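Local coordinates for Alpha/beta hydrolase fold-3 domain protein (Sulfolobus islandicus, PDB 5LK6) that probably hydrolyses carboxylic ester bonds, as a thermostable lipase or carboxylesterase of the alpha/beta hydrolase fold, at residues Asp91-Cys94 and Arg95-Asn99; Ser291-Gly294 and Ser295-Arg299. All coordinates share one frame; numbering follows the deposited sequence.

In the fold
Each contact runs along one helix, i to i+4, and their centres lie about 13 Å apart. Interaction 1 belongs to helix 91-101, the crossover between strands 72-77 and 104-108; interaction 2 belongs to helix 285-302, near the C-terminus, which packs on strand 173-176. Both are largely buried, interaction 1 within its own chain, where no other chain touches it, and interaction 2 partly against the second subunit. Their polar sides differ: at 91-99 a salt bridge within the helix is tied to strand 57-63, whereas at 291-299 serines and Arg-299 meet the second subunit, and Arg-298 binds two sulfate ions. The two helices touch where Arg-298 packs on the backbone oxygen of Asn-99.

Interaction 1 (Asp91-Cys94 and Arg95-Asn99); sequences DPLC and RAITN
Asp-91 meets Arg-95 twice, once through the backbone and once through the side chain. Its O accepts the N-H of Arg-95, and its OD2 receives Arg-95 NE at 2.9 Å in a salt bridge. That donor comes from the syn side of OD2 but 29° out of the carboxylate plane, while OD2 lies in the guanidinium plane, at its edge. The two planes are turned 63° against each other. CG stands beside the backbone N of Arg-95, which turns the chain back towards Asp-91, and its extension to NE covers the distance. Water 1 closes a second route, donating to Asp-91 OD1 at 2.7 Å and accepting from Arg-95 NH2 at 3.0 Å. OD1 is also held by Tyr-63 OH and by a salt bridge to Arg-61, and Arg-95 NH1 reaches Val-41 O, so the pair is fastened to strand 57-63 and to the loop before the sheet.

Pro-92 follows, its O accepting from Ala-96 N at 3.1 Å. This helix is the crossover of a beta-alpha-beta unit that joins strands 72-77 and 104-108 of the alpha/beta hydrolase sheet, and its inner flank rests on both strands. Leu-93 belongs to that flank: CG and CD1 each approach CD1 of Ile-97 to 4.0 Å, the two side chains crossing at a slant, and both touch Tyr-76. Leu-93 O also takes the N-H of Ile-97. At Cys-94 the carbonyl O is gripped by two donors from one residue, Thr-98 N at 3.0 Å and Thr-98 OG1 at 2.6 Å, which arrive from opposite faces of the carbonyl plane. The hydroxyl gets there because OG1 stands beside its own backbone N, chi1 -56°, while the side chain of Thr-98 touches Val-105 and Tyr-63.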
# COMPACT_ATOMS: atom_id res chain seq x y z
N ASP A 91 3.06 -12.55 18.30
CA ASP A 91 4.21 -13.24 17.86
C ASP A 91 4.08 -13.63 16.34
O ASP A 91 5.03 -13.44 15.58
CB ASP A 91 4.48 -14.43 18.81
CG ASP A 91 5.77 -15.22 18.46
OD1 ASP A 91 6.88 -14.85 18.94
OD2 ASP A 91 5.60 -16.22 17.69
N PRO A 92 2.90 -14.13 15.92
CA PRO A 92 2.74 -14.34 14.48
C PRO A 92 2.94 -13.09 13.60
O PRO A 92 3.62 -13.15 12.56
CB PRO A 92 1.31 -14.86 14.36
CG PRO A 92 1.07 -15.56 15.64
CD PRO A 92 1.76 -14.69 16.66
N LEU A 93 2.39 -11.96 14.00
CA LEU A 93 2.58 -10.76 13.22
C LEU A 93 4.04 -10.31 13.21
O LEU A 93 4.54 -9.87 12.19
CB LEU A 93 1.66 -9.67 13.75
CG LEU A 93 1.76 -8.29 13.13
CD1 LEU A 93 1.47 -8.31 11.65
CD2 LEU A 93 0.78 -7.37 13.85
N CYS A 94 4.69 -10.37 14.37
CA CYS A 94 6.01 -9.80 14.50
C CYS A 94 6.96 -10.66 13.71
O CYS A 94 7.86 -10.14 13.09
CB CYS A 94 6.47 -9.72 15.94
SG CYS A 94 5.77 -8.31 16.80
N ARG A 95 6.72 -11.96 13.73
CA ARG A 95 7.49 -12.89 12.88
C ARG A 95 7.36 -12.55 11.44
O ARG A 95 8.34 -12.53 10.75
CB ARG A 95 7.04 -14.34 13.08
CG ARG A 95 7.62 -14.99 14.34
CD ARG A 95 6.90 -16.31 14.61
NE ARG A 95 7.55 -16.97 15.74
CZ ARG A 95 8.70 -17.66 15.68
NH1 ARG A 95 9.36 -17.85 14.54
NH2 ARG A 95 9.18 -18.15 16.80
N ALA A 96 6.13 -12.28 11.00
CA ALA A 96 5.82 -11.96 9.61
C ALA A 96 6.43 -10.65 9.18
O ALA A 96 6.91 -10.52 8.07
CB ALA A 96 4.33 -11.95 9.37
N ILE A 97 6.42 -9.66 10.07
CA ILE A 97 7.14 -8.42 9.75
C ILE A 97 8.65 -8.67 9.60
O ILE A 97 9.27 -8.19 8.66
CB ILE A 97 6.84 -7.37 10.80
CG1 ILE A 97 5.38 -6.97 10.63
CG2 ILE A 97 7.78 -6.19 10.70
CD1 ILE A 97 4.87 -6.16 11.78
N THR A 98 9.19 -9.47 10.52
CA THR A 98 10.61 -9.80 10.57
C THR A 98 11.07 -10.37 9.24
O THR A 98 11.98 -9.85 8.62
CB THR A 98 10.95 -10.76 11.73
OG1 THR A 98 10.49 -10.18 12.95
CG2 THR A 98 12.48 -10.96 11.88
N ASN A 99 10.41 -11.43 8.82
CA ASN A 99 10.70 -12.08 7.56
C ASN A 99 10.44 -11.17 6.34
O ASN A 99 11.18 -11.24 5.40
CB ASN A 99 9.98 -13.44 7.51
CG ASN A 99 9.79 -13.94 6.11
OD1 ASN A 99 8.91 -13.47 5.37
ND2 ASN A 99 10.60 -14.88 5.73
O HOH W 1 8.16 -17.14 19.39

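Interaction 2 (Ser291-Gly294 and Ser295-Arg299); sequences SLIG and SVLRR. With SO4 (sulfate ion), chain F; SO4 (sulfate ion), chain H.
Arg-298 NH1 is gripped by two sulfate ions, probably taken up from the crystallisation liquor. It donates to O2 of the chain F sulfate at 2.9 Å with an N-H...O angle of 161°, and to O2 of the chain H sulfate, also at 2.9 Å but more bent, at 134°. NH2 adds a bond of 2.7 Å to O4 of the chain F ion, to which NH1 makes only a weak one. Both sulfur atoms lie in the guanidinium plane at its edge, so the anions are met edge-on. The third nitrogen, NE, donates to Ala-100 O, a bond that helps fix how the group is turned. The chain is extended from CG to NE, carrying the charge away from the helix axis; its root stays close, with Arg-298 N bonded to Gly-294 O at 2.8 Å.

On Ser-295, OG sits between its backbone N and carbonyl carbon (chi1 64°), 3.1 Å from Ser-291 O. That oxygen accepts a hydrogen bond from Ser-295 N. Whether OG donates there is unsettled; it also makes a weak hydrogen bond to Ser-291 O of the second subunit.

The apolar side is made of two pairs lying side by side and pointing the same way. Leu-292 CD1 stands 4.2 Å from Val-296 CG2, and Ile-293 CG2 stands 4.1 Å from Leu-297 CD1.

Arg-299 forms salt bridges with Asp-288 and Glu-284 of the second subunit, which places helix 285-302 at the dimer interface. Within its own chain the helix lays Ile-293 and Leu-297 on Ile-174 of strand 173-176, while Arg-298 reaches across to the end of helix 91-101.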
# COMPACT_ATOMS: atom_id res chain seq x y z
N SER A 291 3.66 -6.96 3.63
CA SER A 291 4.53 -6.72 2.52
C SER A 291 4.90 -5.26 2.34
O SER A 291 6.08 -4.93 2.18
CB SER A 291 3.88 -7.21 1.24
OG SER A 291 3.87 -8.61 1.15
N LEU A 292 3.92 -4.35 2.40
CA LEU A 292 4.24 -2.89 2.29
C LEU A 292 5.24 -2.44 3.35
O LEU A 292 6.23 -1.81 3.04
CB LEU A 292 2.97 -2.03 2.36
CG LEU A 292 3.12 -0.51 2.19
CD1 LEU A 292 3.71 -0.20 0.84
CD2 LEU A 292 1.74 0.08 2.28
N ILE A 293 4.97 -2.86 4.57
CA ILE A 293 5.77 -2.52 5.71
C ILE A 293 7.20 -3.04 5.53
O ILE A 293 8.18 -2.30 5.71
CB ILE A 293 5.11 -3.06 7.01
CG1 ILE A 293 3.84 -2.25 7.29
CG2 ILE A 293 6.06 -2.93 8.21
CD1 ILE A 293 2.92 -2.88 8.32
N GLY A 294 7.30 -4.31 5.17
CA GLY A 294 8.61 -4.92 4.99
C GLY A 294 9.47 -4.23 3.92
O GLY A 294 10.63 -3.88 4.15
N SER A 295 8.88 -4.00 2.76
CA SER A 295 9.64 -3.52 1.64
C SER A 295 9.96 -2.01 1.83
O SER A 295 10.99 -1.54 1.38
CB SER A 295 8.96 -3.91 0.29
OG SER A 295 7.69 -3.30 0.12
N VAL A 296 9.11 -1.27 2.52
CA VAL A 296 9.49 0.09 2.87
C VAL A 296 10.68 0.07 3.84
O VAL A 296 11.63 0.81 3.64
CB VAL A 296 8.28 0.87 3.41
CG1 VAL A 296 8.65 2.13 4.14
CG2 VAL A 296 7.37 1.23 2.28
N LEU A 297 10.66 -0.79 4.85
CA LEU A 297 11.80 -0.86 5.79
C LEU A 297 13.09 -1.34 5.08
O LEU A 297 14.17 -0.81 5.37
CB LEU A 297 11.48 -1.74 7.03
CG LEU A 297 10.56 -1.11 8.08
CD1 LEU A 297 10.04 -2.14 9.04
CD2 LEU A 297 11.28 -0.01 8.82
N ARG A 298 12.99 -2.32 4.17
CA ARG A 298 14.15 -2.74 3.40
C ARG A 298 14.79 -1.57 2.64
O ARG A 298 16.01 -1.46 2.66
CB ARG A 298 13.81 -3.85 2.43
CG ARG A 298 13.70 -5.21 3.10
CD ARG A 298 13.60 -6.30 2.06
NE ARG A 298 12.90 -7.47 2.54
CZ ARG A 298 12.82 -8.66 1.90
NH1 ARG A 298 13.47 -8.89 0.75
NH2 ARG A 298 12.16 -9.65 2.47
N ARG A 299 14.00 -0.69 2.04
CA ARG A 299 14.58 0.45 1.38
C ARG A 299 15.28 1.36 2.38
O ARG A 299 16.41 1.76 2.12
CB ARG A 299 13.59 1.27 0.56
CG ARG A 299 13.09 0.58 -0.71
CD ARG A 299 12.81 1.60 -1.83
NE ARG A 299 12.37 2.93 -1.33
CZ ARG A 299 11.15 3.25 -0.87
NH1 ARG A 299 10.13 2.32 -0.79
NH2 ARG A 299 10.96 4.52 -0.48
S SO4 F . 12.52 -12.13 -0.37
O1 SO4 F . 12.77 -13.42 0.33
O2 SO4 F . 13.89 -11.48 -0.58
O3 SO4 F . 11.71 -12.40 -1.58
O4 SO4 F . 11.57 -11.31 0.40
S SO4 H . 15.70 -7.08 -1.80
O1 SO4 H . 16.35 -7.63 -3.03
O2 SO4 H . 15.86 -8.14 -0.77
O3 SO4 H . 14.28 -6.93 -2.09
O4 SO4 H . 16.09 -5.69 -1.35